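Local coordinates for putative pachytene checkpoint protein 2 (Caenorhabditis elegans, PDB 4XGU) that probably plays a key part in chromosome recombination during meiosis as a hexameric AAA+ ATPase that binds and hydrolyses ATP to remodel other proteins, at residues D234-L239 against D285-R290; L210-H215 against V247-D252; T392-K397 against N410-A415; N366-I371 against T404-M409. All coordinates share one frame; numbering follows the deposited sequence.

Contact 1. Residues D234-L239 against D285-R290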
# COMPACT_ATOMS: atom_id res chain seq x y z
N ASP B 234 9.26 -30.16 9.84
CA ASP B 234 9.31 -30.95 11.07
C ASP B 234 9.66 -32.41 10.76
O ASP B 234 10.31 -33.08 11.57
CB ASP B 234 7.98 -30.88 11.81
CG ASP B 234 7.90 -29.69 12.76
OD1 ASP B 234 8.90 -29.44 13.47
OD2 ASP B 234 6.85 -29.02 12.78
N GLN B 235 9.22 -32.89 9.61
CA GLN B 235 9.55 -34.24 9.17
C GLN B 235 11.02 -34.33 8.75
O GLN B 235 11.69 -35.32 9.02
CB GLN B 235 8.65 -34.68 8.02
CG GLN B 235 9.00 -36.05 7.47
CD GLN B 235 7.92 -36.62 6.58
OE1 GLN B 235 7.10 -35.89 6.03
NE2 GLN B 235 7.92 -37.94 6.44
N ILE B 236 11.50 -33.28 8.07
CA ILE B 236 12.90 -33.20 7.71
C ILE B 236 13.75 -33.21 8.97
O ILE B 236 14.82 -33.82 9.01
CB ILE B 236 13.23 -31.93 6.90
CG1 ILE B 236 12.15 -31.64 5.87
CG2 ILE B 236 14.60 -32.05 6.25
CD1 ILE B 236 12.44 -30.44 5.00
N ASP B 237 13.26 -32.52 9.99
CA ASP B 237 13.96 -32.42 11.26
C ASP B 237 14.14 -33.79 11.89
O ASP B 237 15.23 -34.13 12.34
CB ASP B 237 13.21 -31.49 12.21
CG ASP B 237 14.07 -31.02 13.37
OD1 ASP B 237 14.64 -31.87 14.08
OD2 ASP B 237 14.19 -29.79 13.56
N GLU B 238 13.07 -34.58 11.92
CA GLU B 238 13.14 -35.94 12.45
C GLU B 238 14.18 -36.77 11.71
O GLU B 238 14.93 -37.53 12.33
CB GLU B 238 11.77 -36.63 12.37
CG GLU B 238 10.89 -36.42 13.58
CD GLU B 238 9.85 -37.52 13.73
OE1 GLU B 238 9.82 -38.42 12.87
OE2 GLU B 238 9.06 -37.47 14.70
N LEU B 239 14.21 -36.62 10.39
CA LEU B 239 15.19 -37.32 9.57
C LEU B 239 16.59 -36.80 9.86
O LEU B 239 17.57 -37.53 9.75
CB LEU B 239 14.85 -37.15 8.09
CG LEU B 239 15.01 -38.39 7.20
CD1 LEU B 239 14.34 -39.59 7.84
CD2 LEU B 239 14.42 -38.12 5.82
N ASP B 285 16.32 -21.91 8.97
CA ASP B 285 17.31 -21.66 10.02
C ASP B 285 17.45 -22.82 10.99
O ASP B 285 18.55 -23.13 11.44
CB ASP B 285 16.95 -20.39 10.78
CG ASP B 285 17.50 -19.14 10.12
OD1 ASP B 285 17.52 -19.09 8.87
OD2 ASP B 285 17.91 -18.21 10.85
N ARG B 286 16.33 -23.45 11.33
CA ARG B 286 16.35 -24.59 12.25
C ARG B 286 17.13 -25.75 11.67
O ARG B 286 17.91 -26.40 12.35
CB ARG B 286 14.93 -25.04 12.58
CG ARG B 286 14.87 -26.39 13.28
CD ARG B 286 13.56 -26.59 14.02
NE ARG B 286 12.43 -26.71 13.11
CZ ARG B 286 11.62 -27.76 13.07
NH1 ARG B 286 11.81 -28.79 13.89
NH2 ARG B 286 10.61 -27.79 12.20
N ILE B 287 16.91 -25.99 10.38
CA ILE B 287 17.46 -27.15 9.70
C ILE B 287 18.98 -27.08 9.50
O ILE B 287 19.69 -28.06 9.74
CB ILE B 287 16.75 -27.33 8.34
CG1 ILE B 287 15.36 -27.91 8.57
CG2 ILE B 287 17.55 -28.21 7.42
CD1 ILE B 287 14.82 -28.66 7.37
N ARG B 288 19.47 -25.91 9.09
CA ARG B 288 20.89 -25.73 8.78
C ARG B 288 21.81 -25.87 9.99
O ARG B 288 23.02 -26.06 9.84
CB ARG B 288 21.12 -24.37 8.12
CG ARG B 288 20.39 -23.23 8.80
CD ARG B 288 20.73 -21.89 8.19
NE ARG B 288 21.99 -21.37 8.70
CZ ARG B 288 22.53 -20.22 8.34
NH1 ARG B 288 21.91 -19.45 7.45
NH2 ARG B 288 23.69 -19.83 8.86
N ARG B 289 21.25 -25.78 11.19
CA ARG B 289 22.04 -25.86 12.42
C ARG B 289 22.64 -27.24 12.63
O ARG B 289 23.66 -27.39 13.29
CB ARG B 289 21.20 -25.48 13.63
CG ARG B 289 21.25 -24.01 13.96
CD ARG B 289 20.35 -23.65 15.13
NE ARG B 289 19.70 -22.37 14.91
CZ ARG B 289 20.29 -21.19 15.06
NH1 ARG B 289 21.56 -21.12 15.44
NH2 ARG B 289 19.62 -20.07 14.82
N ARG B 290 22.00 -28.26 12.05
CA ARG B 290 22.49 -29.62 12.18
C ARG B 290 23.77 -29.83 11.37
O ARG B 290 23.96 -29.21 10.33
CB ARG B 290 21.42 -30.61 11.74
CG ARG B 290 20.04 -30.32 12.29
CD ARG B 290 19.55 -31.46 13.17
NE ARG B 290 18.28 -31.14 13.80
CZ ARG B 290 17.72 -31.86 14.76
NH1 ARG B 290 18.33 -32.96 15.20
NH2 ARG B 290 16.56 -31.50 15.29
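The guanidinium of R286 meets D234 at its edge, near its own plane, while OD2 of D237 reaches it obliquely and the two flat groups lie 29° apart. These residues join two neighbouring helices, 228-241 and 275-288, of the AAA+ ATPase core, through a salt-bridge network over an apolar base. D234 and R286 are turned more steeply: their planes stand 64° apart, and R286 NH2 comes to D234 OD1 at 2.7 Å from above the carboxylate plane, in a bent bond. NH1 adds a weak bond to the same oxygen. The more reliably placed salt bridge of D237 runs from OD2 to R286 NH1, 2.6 Å long. With CG anti to the backbone N (chi1 -163°), the D237 carboxylate extends from its helix toward both arginines. R290 lays one face of its guanidinium over the backbone O of D237; its bridge to OD1 of the same residue is modelled too short to be trusted in detail. Q283 also binds R286 NH2, helping to fix the rotation of that guanidinium. Beneath the charges I287, which also packs on V293 and I295 of strand 293-299, presents its CD1 to I236, 3.6 Å from CG2.

Contact 2. Residues L210-H215 against V247-D252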
# COMPACT_ATOMS: atom_id res chain seq x y z
N LEU B 210 15.58 -34.58 0.26
CA LEU B 210 14.22 -34.07 0.18
C LEU B 210 14.13 -32.91 -0.80
O LEU B 210 14.78 -31.88 -0.61
CB LEU B 210 13.73 -33.65 1.56
CG LEU B 210 13.25 -34.81 2.42
CD1 LEU B 210 13.13 -34.40 3.87
CD2 LEU B 210 11.92 -35.32 1.90
N GLU B 211 13.33 -33.09 -1.84
CA GLU B 211 13.17 -32.06 -2.86
C GLU B 211 11.84 -31.35 -2.71
O GLU B 211 10.79 -31.98 -2.63
CB GLU B 211 13.29 -32.67 -4.25
CG GLU B 211 13.19 -31.66 -5.37
CD GLU B 211 13.38 -32.28 -6.74
OE1 GLU B 211 13.52 -33.52 -6.82
OE2 GLU B 211 13.39 -31.52 -7.74
N ILE B 212 11.88 -30.02 -2.67
CA ILE B 212 10.69 -29.21 -2.49
C ILE B 212 10.45 -28.30 -3.71
O ILE B 212 11.41 -27.82 -4.32
CB ILE B 212 10.78 -28.33 -1.22
CG1 ILE B 212 11.32 -29.15 -0.05
CG2 ILE B 212 9.43 -27.73 -0.88
CD1 ILE B 212 11.50 -28.34 1.22
N ASN B 213 9.18 -28.10 -4.05
CA ASN B 213 8.77 -27.12 -5.06
C ASN B 213 9.23 -27.46 -6.47
O ASN B 213 9.76 -26.61 -7.18
CB ASN B 213 9.27 -25.73 -4.67
CG ASN B 213 8.51 -24.62 -5.37
OD1 ASN B 213 7.33 -24.75 -5.66
ND2 ASN B 213 9.20 -23.51 -5.64
N SER B 214 9.02 -28.71 -6.89
CA SER B 214 9.40 -29.13 -8.23
C SER B 214 8.20 -29.60 -9.04
O SER B 214 7.73 -30.73 -8.87
CB SER B 214 10.45 -30.24 -8.16
OG SER B 214 9.89 -31.44 -7.64
N HIS B 215 7.70 -28.74 -9.93
CA HIS B 215 8.22 -27.39 -10.08
C HIS B 215 7.10 -26.38 -9.90
O HIS B 215 6.09 -26.43 -10.59
CB HIS B 215 8.89 -27.19 -11.46
CG HIS B 215 8.95 -28.43 -12.30
ND1 HIS B 215 8.44 -28.48 -13.58
CD2 HIS B 215 9.50 -29.65 -12.07
CE1 HIS B 215 8.65 -29.68 -14.09
NE2 HIS B 215 9.29 -30.41 -13.19
N VAL B 247 21.20 -35.50 5.21
CA VAL B 247 20.01 -35.15 4.45
C VAL B 247 20.28 -33.95 3.55
O VAL B 247 20.99 -33.01 3.93
CB VAL B 247 18.80 -34.89 5.39
CG1 VAL B 247 18.82 -35.85 6.57
CG2 VAL B 247 18.77 -33.46 5.88
N PHE B 248 19.74 -34.00 2.34
CA PHE B 248 19.87 -32.91 1.39
C PHE B 248 18.52 -32.28 1.14
O PHE B 248 17.54 -32.98 0.88
CB PHE B 248 20.47 -33.41 0.07
CG PHE B 248 21.92 -33.77 0.15
CD1 PHE B 248 22.31 -35.04 0.52
CD2 PHE B 248 22.89 -32.83 -0.15
CE1 PHE B 248 23.66 -35.38 0.59
CE2 PHE B 248 24.24 -33.16 -0.09
CZ PHE B 248 24.62 -34.44 0.29
N VAL B 249 18.45 -30.96 1.21
CA VAL B 249 17.20 -30.27 0.92
C VAL B 249 17.34 -29.39 -0.31
O VAL B 249 18.08 -28.41 -0.29
CB VAL B 249 16.73 -29.43 2.11
CG1 VAL B 249 15.46 -28.67 1.75
CG2 VAL B 249 16.50 -30.31 3.33
N LEU B 250 16.64 -29.76 -1.37
CA LEU B 250 16.64 -28.97 -2.60
C LEU B 250 15.38 -28.13 -2.68
O LEU B 250 14.28 -28.62 -2.43
CB LEU B 250 16.76 -29.88 -3.82
CG LEU B 250 16.66 -29.18 -5.18
CD1 LEU B 250 17.78 -28.16 -5.32
CD2 LEU B 250 16.70 -30.18 -6.31
N ILE B 251 15.55 -26.86 -3.03
CA ILE B 251 14.42 -25.94 -3.16
C ILE B 251 14.45 -25.26 -4.53
O ILE B 251 15.37 -24.49 -4.83
CB ILE B 251 14.43 -24.88 -2.04
CG1 ILE B 251 14.34 -25.57 -0.68
CG2 ILE B 251 13.28 -23.90 -2.23
CD1 ILE B 251 14.70 -24.67 0.48
N ASP B 252 13.45 -25.55 -5.36
CA ASP B 252 13.40 -25.03 -6.72
C ASP B 252 12.53 -23.79 -6.83
O ASP B 252 11.59 -23.62 -6.05
CB ASP B 252 12.90 -26.11 -7.68
CG ASP B 252 13.74 -27.37 -7.64
OD1 ASP B 252 14.99 -27.25 -7.63
OD2 ASP B 252 13.16 -28.48 -7.61
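E211 and L250 lie side by side and point the same way, as paired residues of neighbouring parallel strands should, with OE2 of E211 3.8 Å from CD2 of L250. On the other face of this central AAA+ sheet, which I251 shares, I212 leans across V249, its CD1 4.0 Å from V249 CG1, and with L210 they pack against helix 228-241. The backbones hold this register through alternating bonds. The N of L210 gives to F248 O, the O of L210 takes from L250 N, and I212 then uses L250 O and D252 N in the same manner; I212 N lies 2.8 Å from L250 O. Past the strand ends N213 turns ND2 to the backbone O of D252, a bond modelled so short that its exact length is doubtful. Its CG is anti to the backbone N (chi1 -160°), which carries the amide across to the residue that follows the second strand. D252 sits beside T186 of the P-loop, its side chain about 6 Å from the bound ADP, a position consistent with Walker B. The carboxylates of E211 and D252 stand almost perpendicular, 85° apart. OE2 of E211 and OD2 of D252, 3.1 Å apart, are two acceptors without a mutual hydrogen bond; E211 OE1 is held instead by W125.

Contact 3. Residues T392-K397 against N410-A415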
# COMPACT_ATOMS: atom_id res chain seq x y z
N THR B 392 15.48 -34.38 -30.98
CA THR B 392 14.21 -35.02 -31.31
C THR B 392 13.45 -34.26 -32.39
O THR B 392 12.62 -34.83 -33.10
CB THR B 392 13.31 -35.18 -30.07
OG1 THR B 392 12.10 -35.85 -30.44
CG2 THR B 392 12.96 -33.83 -29.47
N LEU B 393 13.73 -32.97 -32.53
CA LEU B 393 13.16 -32.18 -33.61
C LEU B 393 13.87 -32.52 -34.92
O LEU B 393 13.24 -32.57 -35.98
CB LEU B 393 13.27 -30.68 -33.32
CG LEU B 393 12.73 -29.73 -34.39
CD1 LEU B 393 11.26 -30.00 -34.68
CD2 LEU B 393 12.94 -28.28 -33.97
N VAL B 394 15.17 -32.75 -34.83
CA VAL B 394 15.97 -33.12 -36.00
C VAL B 394 15.54 -34.49 -36.52
O VAL B 394 15.48 -34.71 -37.73
CB VAL B 394 17.47 -33.14 -35.66
CG1 VAL B 394 18.28 -33.62 -36.85
CG2 VAL B 394 17.93 -31.76 -35.21
N TYR B 395 15.23 -35.40 -35.61
CA TYR B 395 14.83 -36.76 -35.96
C TYR B 395 13.53 -36.78 -36.75
O TYR B 395 13.37 -37.59 -37.67
CB TYR B 395 14.69 -37.60 -34.69
CG TYR B 395 14.81 -39.09 -34.93
CD1 TYR B 395 15.29 -39.58 -36.13
CD2 TYR B 395 14.43 -40.00 -33.95
CE1 TYR B 395 15.41 -40.94 -36.35
CE2 TYR B 395 14.54 -41.36 -34.16
CZ TYR B 395 15.03 -41.82 -35.37
OH TYR B 395 15.14 -43.18 -35.58
N SER B 396 12.60 -35.90 -36.39
CA SER B 396 11.30 -35.86 -37.04
C SER B 396 11.39 -35.31 -38.46
O SER B 396 10.63 -35.73 -39.34
CB SER B 396 10.32 -35.02 -36.22
OG SER B 396 10.74 -33.66 -36.17
N LYS B 397 12.31 -34.39 -38.68
CA LYS B 397 12.51 -33.78 -39.99
C LYS B 397 13.07 -34.78 -41.01
O LYS B 397 12.71 -34.74 -42.19
CB LYS B 397 13.43 -32.57 -39.90
CG LYS B 397 12.83 -31.38 -39.18
CD LYS B 397 13.61 -30.11 -39.50
CE LYS B 397 12.88 -28.87 -39.00
NZ LYS B 397 12.97 -27.76 -39.99
N ASN B 410 23.20 -30.52 -41.63
CA ASN B 410 22.25 -29.67 -42.34
C ASN B 410 20.91 -29.61 -41.62
O ASN B 410 20.28 -28.55 -41.55
CB ASN B 410 22.06 -30.17 -43.77
CG ASN B 410 21.79 -29.04 -44.75
OD1 ASN B 410 22.72 -28.50 -45.36
ND2 ASN B 410 20.52 -28.67 -44.91
N LEU B 411 20.47 -30.74 -41.06
CA LEU B 411 19.20 -30.79 -40.36
C LEU B 411 19.28 -30.07 -39.02
O LEU B 411 18.35 -29.36 -38.63
CB LEU B 411 18.75 -32.24 -40.15
CG LEU B 411 18.41 -33.05 -41.40
CD1 LEU B 411 17.73 -34.36 -41.02
CD2 LEU B 411 17.55 -32.25 -42.37
N PHE B 412 20.39 -30.26 -38.32
CA PHE B 412 20.62 -29.60 -37.04
C PHE B 412 20.54 -28.09 -37.19
O PHE B 412 19.92 -27.40 -36.38
CB PHE B 412 21.97 -30.01 -36.45
CG PHE B 412 21.87 -31.03 -35.35
CD1 PHE B 412 21.67 -30.64 -34.04
CD2 PHE B 412 21.98 -32.38 -35.64
CE1 PHE B 412 21.58 -31.58 -33.03
CE2 PHE B 412 21.89 -33.33 -34.63
CZ PHE B 412 21.69 -32.93 -33.33
N LEU B 413 21.17 -27.58 -38.25
CA LEU B 413 21.16 -26.15 -38.52
C LEU B 413 19.74 -25.64 -38.76
O LEU B 413 19.37 -24.56 -38.29
CB LEU B 413 22.05 -25.83 -39.73
CG LEU B 413 22.23 -24.34 -40.04
CD1 LEU B 413 23.04 -23.66 -38.94
CD2 LEU B 413 22.90 -24.16 -41.40
N GLU B 414 18.94 -26.42 -39.49
CA GLU B 414 17.57 -26.04 -39.77
C GLU B 414 16.73 -25.99 -38.50
O GLU B 414 15.91 -25.08 -38.32
CB GLU B 414 16.93 -27.00 -40.78
CG GLU B 414 17.07 -26.56 -42.22
CD GLU B 414 15.84 -26.87 -43.04
OE1 GLU B 414 15.63 -26.21 -44.08
OE2 GLU B 414 15.07 -27.78 -42.64
N ALA B 415 16.93 -26.97 -37.63
CA ALA B 415 16.19 -27.03 -36.37
C ALA B 415 16.53 -25.84 -35.48
O ALA B 415 15.65 -25.25 -34.85
CB ALA B 415 16.48 -28.33 -35.65
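V394 is the centre of this helix-helix contact, and both its methyls are used. V394 CG2 stands over one face of the F412 ring, 4.0 Å from the centroid and only 8° off the normal, a CH-pi contact, and the same V394 CG2 also touches A415 CB at 3.7 Å. V394 CG1, anti to the backbone N (chi1 176°), turns instead to L411 and lies 3.6 Å from L411 CB. One residue earlier, L393 brings CD2 to the same alanine, 3.9 Å from A415 CB. The axes of the segments 392-397 and 410-415 approach to 9.1 Å, at 117°, with V394 and L411 the nearest pair of CA atoms. Farther out, L411 also rests on S398 and I403, in the loop between the helices. Y152 of a neighbouring subunit packs on L393, so the helix 384-397 lies between its lid partner and the next protomer. At the edge of the apolar patch K397 NZ reaches E414 OE2, 3.4 Å away, in a weak salt bridge, while its stronger partner is E418. The lid helices thus cohere mainly through apolar contacts, and the lysine, facing two acids, probably stays protonated and adds electrostatic attraction.

Contact 4. Residues N366-I371 against T404-M409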
# COMPACT_ATOMS: atom_id res chain seq x y z
N ASN B 366 38.62 -29.89 -37.71
CA ASN B 366 38.03 -30.57 -38.85
C ASN B 366 36.93 -29.69 -39.42
O ASN B 366 36.31 -28.92 -38.69
CB ASN B 366 37.47 -31.93 -38.44
CG ASN B 366 38.57 -32.93 -38.08
OD1 ASN B 366 38.62 -34.02 -38.64
ND2 ASN B 366 39.43 -32.56 -37.15
N GLU B 367 36.69 -29.79 -40.73
CA GLU B 367 35.65 -28.97 -41.34
C GLU B 367 34.30 -29.33 -40.73
O GLU B 367 33.50 -28.45 -40.43
CB GLU B 367 35.62 -29.14 -42.86
CG GLU B 367 35.10 -27.91 -43.60
CD GLU B 367 36.01 -26.71 -43.46
OE1 GLU B 367 37.25 -26.89 -43.51
OE2 GLU B 367 35.50 -25.58 -43.30
N PHE B 368 34.06 -30.62 -40.53
CA PHE B 368 32.85 -31.07 -39.84
C PHE B 368 32.82 -30.54 -38.41
O PHE B 368 31.77 -30.14 -37.92
CB PHE B 368 32.76 -32.60 -39.84
CG PHE B 368 32.00 -33.16 -41.00
CD1 PHE B 368 30.88 -32.51 -41.50
CD2 PHE B 368 32.41 -34.34 -41.61
CE1 PHE B 368 30.18 -33.02 -42.57
CE2 PHE B 368 31.71 -34.86 -42.68
CZ PHE B 368 30.59 -34.19 -43.17
N THR B 369 33.98 -30.55 -37.76
CA THR B 369 34.13 -29.92 -36.46
C THR B 369 33.85 -28.43 -36.59
O THR B 369 33.21 -27.82 -35.73
CB THR B 369 35.54 -30.15 -35.88
OG1 THR B 369 35.75 -31.55 -35.64
CG2 THR B 369 35.73 -29.39 -34.58
N GLU B 370 34.32 -27.85 -37.69
CA GLU B 370 34.15 -26.42 -37.95
C GLU B 370 32.71 -26.08 -38.34
O GLU B 370 32.15 -25.08 -37.87
CB GLU B 370 35.11 -25.96 -39.05
CG GLU B 370 35.05 -24.46 -39.35
CD GLU B 370 35.58 -23.61 -38.21
OE1 GLU B 370 36.38 -24.12 -37.40
OE2 GLU B 370 35.19 -22.42 -38.13
N ILE B 371 32.11 -26.91 -39.19
CA ILE B 371 30.73 -26.70 -39.61
C ILE B 371 29.78 -26.77 -38.42
O ILE B 371 28.86 -25.97 -38.29
CB ILE B 371 30.29 -27.73 -40.68
CG1 ILE B 371 31.06 -27.53 -41.98
CG2 ILE B 371 28.81 -27.60 -40.97
CD1 ILE B 371 30.86 -28.63 -42.98
N THR B 404 22.53 -39.51 -42.35
CA THR B 404 23.94 -39.42 -42.69
C THR B 404 24.55 -38.22 -41.96
O THR B 404 23.84 -37.27 -41.63
CB THR B 404 24.16 -39.26 -44.21
OG1 THR B 404 23.90 -37.91 -44.60
CG2 THR B 404 23.23 -40.20 -44.98
N LEU B 405 25.85 -38.27 -41.71
CA LEU B 405 26.53 -37.19 -41.00
C LEU B 405 26.46 -35.84 -41.73
O LEU B 405 26.22 -34.81 -41.09
CB LEU B 405 27.99 -37.57 -40.71
CG LEU B 405 28.70 -36.79 -39.60
CD1 LEU B 405 29.73 -37.66 -38.94
CD2 LEU B 405 29.37 -35.53 -40.13
N PRO B 406 26.69 -35.82 -43.06
CA PRO B 406 26.56 -34.52 -43.74
C PRO B 406 25.15 -33.94 -43.66
O PRO B 406 24.99 -32.74 -43.46
CB PRO B 406 26.92 -34.84 -45.19
CG PRO B 406 27.81 -36.03 -45.10
CD PRO B 406 27.23 -36.84 -43.97
N ASN B 407 24.13 -34.79 -43.81
CA ASN B 407 22.75 -34.34 -43.70
C ASN B 407 22.40 -33.95 -42.26
O ASN B 407 21.62 -33.03 -42.03
CB ASN B 407 21.79 -35.42 -44.20
CG ASN B 407 21.06 -35.00 -45.46
OD1 ASN B 407 20.85 -33.81 -45.70
ND2 ASN B 407 20.68 -35.98 -46.27
N CYS B 408 22.98 -34.67 -41.31
CA CYS B 408 22.76 -34.40 -39.89
C CYS B 408 23.13 -32.97 -39.52
O CYS B 408 22.41 -32.30 -38.78
CB CYS B 408 23.57 -35.38 -39.04
SG CYS B 408 23.69 -34.91 -37.31
N MET B 409 24.26 -32.51 -40.04
CA MET B 409 24.71 -31.14 -39.83
C MET B 409 23.72 -30.16 -40.46
O MET B 409 23.43 -29.10 -39.90
CB MET B 409 26.11 -30.94 -40.42
CG MET B 409 27.11 -30.34 -39.45
SD MET B 409 27.27 -31.25 -37.91
CE MET B 409 27.66 -32.89 -38.52
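Two torsions set the pair at the heart of this contact: chi1 of F368 turns its ring toward helix 405-420, and L405 holds CG anti to the backbone N (chi1 -160°), sending its branched end back across the gap. The outcome is a well-centred CH-pi contact. CD2 of L405 sits over one face of the F368 ring, 3.3 Å from the centroid and 3° from the normal, so that all six ring carbons lie at nearly the same distance from that methyl. P406 approaches from a different direction, meeting the ring at its edge, where CG is 3.9 Å from F368 CZ. M409 comes obliquely, its CE 4.4 Å from F368 CD1, with the side chain bent back at chi2 and chi3. One turn along from the phenylalanine, I371 places CG2 3.6 Å from M409 CG and so extends the apolar seam along the helices. M409 continues inward onto L372 and I375, and L405 onto V349 and W354. The start of the second helix is fixed separately: T404 is its N-cap residue, OG1 of T404 accepting a capping bond from N407 N at 3.2 Å, and D346 takes the backbone NH of L405. No hydrogen bond crosses between the segments, whose axes run 20° from parallel. This is side-by-side packing of the first turns of two helices, 367-378 and 405-420, within the helical C-terminal lid of an AAA+ ATPase.

The four contacts fall into two pairs, one in each half of the AAA+ module. Contacts 1 and 2, with centres 14 Å apart, touch directly: I236 of contact 1 packs on L210 and V249 of contact 2, seating helix 228-241 on the sheet. Contacts 3 and 4 share helix 405-420 in the lid, successive segments of it facing helices 384-397 and 367-378, with centres 13 Å apart. ADP lies between the halves, its nearest approach being to contact 2, about 6 Å from the side chain of D252, against about 13 Å from the side chain of F412 in contact 3. Contacts 2 and 3 are about 17 Å apart at their nearest atoms, and both also touch a neighbouring subunit.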